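Local coordinates for protein 70 kDa peptidylprolyl isomerase, putative (Plasmodium falciparum, PDB 2FBN) that is a putative FK506-binding peptidylprolyl isomerase whose C-terminal tetratricopeptide repeat domain binds the C-terminal pentapeptide of Hsp90, at residues 54-68 against 87-101. Sequence-based numbering, arbitrary orientation.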
# COMPACT_ATOMS: atom_id res chain seq x y z
N ILE A 54 -2.02 -2.62 19.39
CA ILE A 54 -2.42 -2.46 17.99
C ILE A 54 -1.24 -2.07 17.09
O ILE A 54 -1.06 -2.65 16.02
CB ILE A 54 -3.64 -1.48 17.86
CG1 ILE A 54 -4.82 -1.96 18.73
CG2 ILE A 54 -4.04 -1.29 16.40
CD1 ILE A 54 -5.17 -3.46 18.60
N ASN A 55 -0.41 -1.13 17.52
CA ASN A 55 0.72 -0.71 16.69
C ASN A 55 1.65 -1.88 16.42
O ASN A 55 2.15 -2.07 15.30
CB ASN A 55 1.47 0.44 17.35
CG ASN A 55 0.64 1.70 17.40
OD1 ASN A 55 -0.18 1.96 16.52
ND2 ASN A 55 0.85 2.50 18.44
N GLU A 56 1.88 -2.68 17.46
CA GLU A 56 2.74 -3.86 17.38
C GLU A 56 2.13 -4.90 16.44
O GLU A 56 2.84 -5.53 15.64
CB GLU A 56 2.94 -4.44 18.78
CG GLU A 56 3.79 -3.55 19.71
CD GLU A 56 3.09 -2.28 20.26
OE1 GLU A 56 1.86 -2.09 20.08
OE2 GLU A 56 3.81 -1.45 20.88
N ALA A 57 0.80 -5.08 16.55
CA ALA A 57 0.09 -6.00 15.66
C ALA A 57 0.22 -5.58 14.20
O ALA A 57 0.47 -6.42 13.33
CB ALA A 57 -1.38 -6.10 16.05
N ILE A 58 0.09 -4.27 13.95
CA ILE A 58 0.21 -3.73 12.59
C ILE A 58 1.57 -4.09 11.96
O ILE A 58 1.62 -4.58 10.83
CB ILE A 58 -0.01 -2.20 12.58
CG1 ILE A 58 -1.50 -1.90 12.87
CG2 ILE A 58 0.46 -1.60 11.25
CD1 ILE A 58 -1.79 -0.45 13.23
N VAL A 59 2.64 -3.86 12.71
CA VAL A 59 3.99 -4.20 12.23
C VAL A 59 4.06 -5.68 11.80
O VAL A 59 4.52 -5.98 10.68
CB VAL A 59 5.06 -3.85 13.29
CG1 VAL A 59 6.42 -4.37 12.87
CG2 VAL A 59 5.09 -2.31 13.54
N LYS A 60 3.54 -6.58 12.64
CA LYS A 60 3.60 -8.02 12.35
C LYS A 60 2.79 -8.40 11.11
O LYS A 60 3.28 -9.14 10.24
CB LYS A 60 3.17 -8.87 13.55
CG LYS A 60 4.08 -8.72 14.76
CD LYS A 60 5.46 -9.33 14.52
CE LYS A 60 6.29 -9.26 15.78
NZ LYS A 60 7.67 -9.76 15.56
N TYR A 61 1.56 -7.89 11.03
CA TYR A 61 0.75 -8.18 9.84
C TYR A 61 1.44 -7.71 8.56
O TYR A 61 1.42 -8.41 7.56
CB TYR A 61 -0.64 -7.59 9.93
CG TYR A 61 -1.48 -8.16 11.05
CD1 TYR A 61 -1.60 -9.55 11.24
CD2 TYR A 61 -2.20 -7.32 11.89
CE1 TYR A 61 -2.41 -10.07 12.27
CE2 TYR A 61 -2.99 -7.81 12.92
CZ TYR A 61 -3.10 -9.19 13.10
OH TYR A 61 -3.90 -9.66 14.14
N LYS A 62 2.05 -6.53 8.61
CA LYS A 62 2.78 -6.02 7.44
C LYS A 62 4.00 -6.89 7.10
O LYS A 62 4.25 -7.19 5.93
CB LYS A 62 3.17 -4.57 7.66
CG LYS A 62 1.98 -3.65 7.52
CD LYS A 62 2.36 -2.20 7.54
CE LYS A 62 1.23 -1.41 6.90
NZ LYS A 62 1.60 0.01 6.68
N GLU A 63 4.76 -7.27 8.11
CA GLU A 63 5.87 -8.22 7.91
C GLU A 63 5.41 -9.54 7.26
O GLU A 63 6.06 -10.05 6.34
CB GLU A 63 6.54 -8.51 9.25
CG GLU A 63 7.39 -7.36 9.77
CD GLU A 63 8.01 -7.64 11.15
OE1 GLU A 63 7.70 -8.69 11.75
OE2 GLU A 63 8.80 -6.79 11.61
N ALA A 64 4.29 -10.09 7.74
CA ALA A 64 3.71 -11.29 7.13
C ALA A 64 3.48 -11.10 5.62
O ALA A 64 3.89 -11.93 4.79
CB ALA A 64 2.38 -11.67 7.83
N LEU A 65 2.82 -10.00 5.28
CA LEU A 65 2.52 -9.67 3.88
C LEU A 65 3.78 -9.46 3.03
O LEU A 65 3.78 -9.77 1.83
CB LEU A 65 1.61 -8.45 3.78
CG LEU A 65 0.17 -8.71 4.26
CD1 LEU A 65 -0.62 -7.41 4.25
CD2 LEU A 65 -0.50 -9.80 3.39
N ASP A 66 4.83 -8.92 3.65
CA ASP A 66 6.11 -8.69 2.95
C ASP A 66 6.72 -9.98 2.37
O ASP A 66 7.43 -9.93 1.36
CB ASP A 66 7.10 -8.01 3.89
CG ASP A 66 6.73 -6.55 4.19
OD1 ASP A 66 5.92 -5.96 3.47
OD2 ASP A 66 7.29 -6.00 5.16
N PHE A 67 6.42 -11.12 2.99
CA PHE A 67 6.87 -12.41 2.46
C PHE A 67 6.30 -12.73 1.09
O PHE A 67 6.85 -13.54 0.37
CB PHE A 67 6.59 -13.55 3.42
CG PHE A 67 7.62 -13.66 4.49
CD1 PHE A 67 8.85 -14.23 4.21
CD2 PHE A 67 7.37 -13.15 5.76
CE1 PHE A 67 9.84 -14.33 5.21
CE2 PHE A 67 8.34 -13.23 6.75
CZ PHE A 67 9.59 -13.83 6.47
N PHE A 68 5.21 -12.05 0.72
CA PHE A 68 4.54 -12.30 -0.55
C PHE A 68 4.82 -11.25 -1.64
O PHE A 68 4.24 -11.32 -2.71
CB PHE A 68 3.03 -12.47 -0.33
CG PHE A 68 2.71 -13.61 0.59
CD1 PHE A 68 3.27 -14.87 0.35
CD2 PHE A 68 1.86 -13.43 1.67
CE1 PHE A 68 3.00 -15.94 1.21
CE2 PHE A 68 1.57 -14.51 2.52
CZ PHE A 68 2.15 -15.76 2.29
N GLU A 87 -3.15 -13.78 3.24
CA GLU A 87 -3.36 -12.42 2.73
C GLU A 87 -4.72 -11.86 3.16
O GLU A 87 -4.82 -10.69 3.57
CB GLU A 87 -3.21 -12.36 1.22
CG GLU A 87 -1.75 -12.55 0.81
CD GLU A 87 -1.44 -12.21 -0.64
OE1 GLU A 87 -2.30 -12.44 -1.52
OE2 GLU A 87 -0.30 -11.75 -0.88
N ILE A 88 -5.76 -12.69 3.07
CA ILE A 88 -7.09 -12.26 3.56
C ILE A 88 -7.06 -11.91 5.04
O ILE A 88 -7.55 -10.84 5.45
CB ILE A 88 -8.16 -13.34 3.26
CG1 ILE A 88 -8.43 -13.38 1.74
CG2 ILE A 88 -9.41 -13.08 4.11
CD1 ILE A 88 -9.25 -14.58 1.30
N SER A 89 -6.47 -12.78 5.86
CA SER A 89 -6.41 -12.55 7.31
C SER A 89 -5.61 -11.31 7.70
O SER A 89 -6.07 -10.48 8.50
CB SER A 89 -5.83 -13.77 8.02
OG SER A 89 -6.71 -14.87 7.88
N CYS A 90 -4.41 -11.20 7.15
CA CYS A 90 -3.56 -10.05 7.43
C CYS A 90 -4.23 -8.75 7.01
O CYS A 90 -4.22 -7.77 7.76
CB CYS A 90 -2.25 -10.18 6.66
SG CYS A 90 -1.18 -11.40 7.44
N ASN A 91 -4.79 -8.71 5.80
CA ASN A 91 -5.43 -7.46 5.37
C ASN A 91 -6.70 -7.12 6.15
O ASN A 91 -6.95 -5.95 6.44
CB ASN A 91 -5.66 -7.46 3.87
CG ASN A 91 -4.38 -7.20 3.11
OD1 ASN A 91 -3.81 -6.09 3.17
ND2 ASN A 91 -3.93 -8.20 2.38
N LEU A 92 -7.50 -8.13 6.47
CA LEU A 92 -8.68 -7.90 7.31
C LEU A 92 -8.27 -7.36 8.68
O LEU A 92 -8.82 -6.36 9.16
CB LEU A 92 -9.48 -9.19 7.49
CG LEU A 92 -10.46 -9.61 6.40
CD1 LEU A 92 -10.93 -11.02 6.72
CD2 LEU A 92 -11.64 -8.64 6.37
N ASN A 93 -7.31 -8.04 9.31
CA ASN A 93 -6.84 -7.63 10.64
C ASN A 93 -6.23 -6.23 10.58
O ASN A 93 -6.44 -5.42 11.48
CB ASN A 93 -5.86 -8.65 11.24
CG ASN A 93 -6.50 -10.02 11.44
OD1 ASN A 93 -7.73 -10.16 11.40
ND2 ASN A 93 -5.66 -11.04 11.61
N LEU A 94 -5.48 -5.93 9.52
CA LEU A 94 -4.94 -4.59 9.39
C LEU A 94 -6.07 -3.55 9.28
O LEU A 94 -6.00 -2.47 9.88
CB LEU A 94 -4.00 -4.50 8.19
CG LEU A 94 -2.58 -5.04 8.41
CD1 LEU A 94 -1.91 -5.19 7.07
CD2 LEU A 94 -1.76 -4.13 9.36
N ALA A 95 -7.12 -3.89 8.53
CA ALA A 95 -8.24 -2.95 8.41
C ALA A 95 -8.84 -2.66 9.80
O ALA A 95 -9.06 -1.50 10.16
CB ALA A 95 -9.28 -3.48 7.46
N THR A 96 -9.06 -3.72 10.58
CA THR A 96 -9.49 -3.56 11.98
C THR A 96 -8.54 -2.66 12.78
O THR A 96 -8.97 -1.70 13.44
CB THR A 96 -9.65 -4.92 12.68
OG1 THR A 96 -10.50 -5.76 11.89
CG2 THR A 96 -10.24 -4.73 14.08
N CYS A 97 -7.24 -2.94 12.71
CA CYS A 97 -6.24 -2.18 13.44
C CYS A 97 -6.33 -0.71 13.09
O CYS A 97 -6.35 0.17 13.94
CB CYS A 97 -4.83 -2.70 13.16
SG CYS A 97 -4.52 -4.31 13.96
N TYR A 98 -6.40 -0.43 11.79
CA TYR A 98 -6.41 0.95 11.36
C TYR A 98 -7.73 1.67 11.70
O TYR A 98 -7.71 2.85 12.03
CB TYR A 98 -6.10 0.99 9.87
CG TYR A 98 -4.63 0.75 9.56
CD1 TYR A 98 -3.62 1.48 10.20
CD2 TYR A 98 -4.26 -0.20 8.60
CE1 TYR A 98 -2.26 1.28 9.87
CE2 TYR A 98 -2.91 -0.40 8.27
CZ TYR A 98 -1.93 0.34 8.91
OH TYR A 98 -0.60 0.14 8.57
N ASN A 99 -8.86 0.97 11.63
CA ASN A 99 -10.12 1.54 12.16
C ASN A 99 -10.03 1.89 13.65
O ASN A 99 -10.43 2.98 14.07
CB ASN A 99 -11.31 0.64 11.87
CG ASN A 99 -11.83 0.80 10.44
OD1 ASN A 99 -11.62 1.85 9.81
ND2 ASN A 99 -12.55 -0.20 9.95
N LYS A 100 -9.45 0.98 14.42
CA LYS A 100 -9.19 1.23 15.84
C LYS A 100 -8.31 2.46 16.06
O LYS A 100 -8.61 3.31 16.91
CB LYS A 100 -8.57 -0.00 16.48
CG LYS A 100 -9.57 -1.10 16.77
CD LYS A 100 -8.91 -2.42 17.20
CE LYS A 100 -9.95 -3.34 17.85
NZ LYS A 100 -10.38 -2.82 19.21
N ASN A 101 -7.24 2.58 15.27
CA ASN A 101 -6.32 3.73 15.37
C ASN A 101 -6.84 5.00 14.68
O ASN A 101 -6.16 6.03 14.67
CB ASN A 101 -4.93 3.35 14.82
CG ASN A 101 -4.09 2.58 15.83
OD1 ASN A 101 -4.53 2.28 16.94
ND2 ASN A 101 -2.85 2.25 15.44
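Y61 of helix 54-66 is a knob seated among C90, N93, L94 and C97 of helix 77-100. Its CB rests on CG of L94 at 3.5 Å. With CG of Y61 beside its own backbone N (chi1 -64°), the ring runs across N93, whose CB makes a CH-pi contact over one face, 3.7 Å from the centroid and offset toward the rim. SG of C97 lies in plane at the ring edge, 4.0 Å from CE2 of Y61, while CD1 turns to SG of C90, which approaches obliquely. At the tip, OH is hydrogen-bonded to N46 of helix 31-50. In the other direction, L94 is a knob among I58, Y61, K62 and L65. C97 fits among I54, A57, I58 and Y61, tightly, its CB 3.4 Å from CG1 of I58. ND2 of N101 donates to OD1 of N55 (2.9 Å, bent at 132°), and NZ of the extended K62 makes a weak hydrogen bond to OH of Y98. The segment axes run 9.3 Å apart at 153°, an antiparallel packing of the kind that builds tetratricopeptide repeat arrays. Helix 31-50 touches N93 and F68, and helix 104-117 packs against N91 and L94.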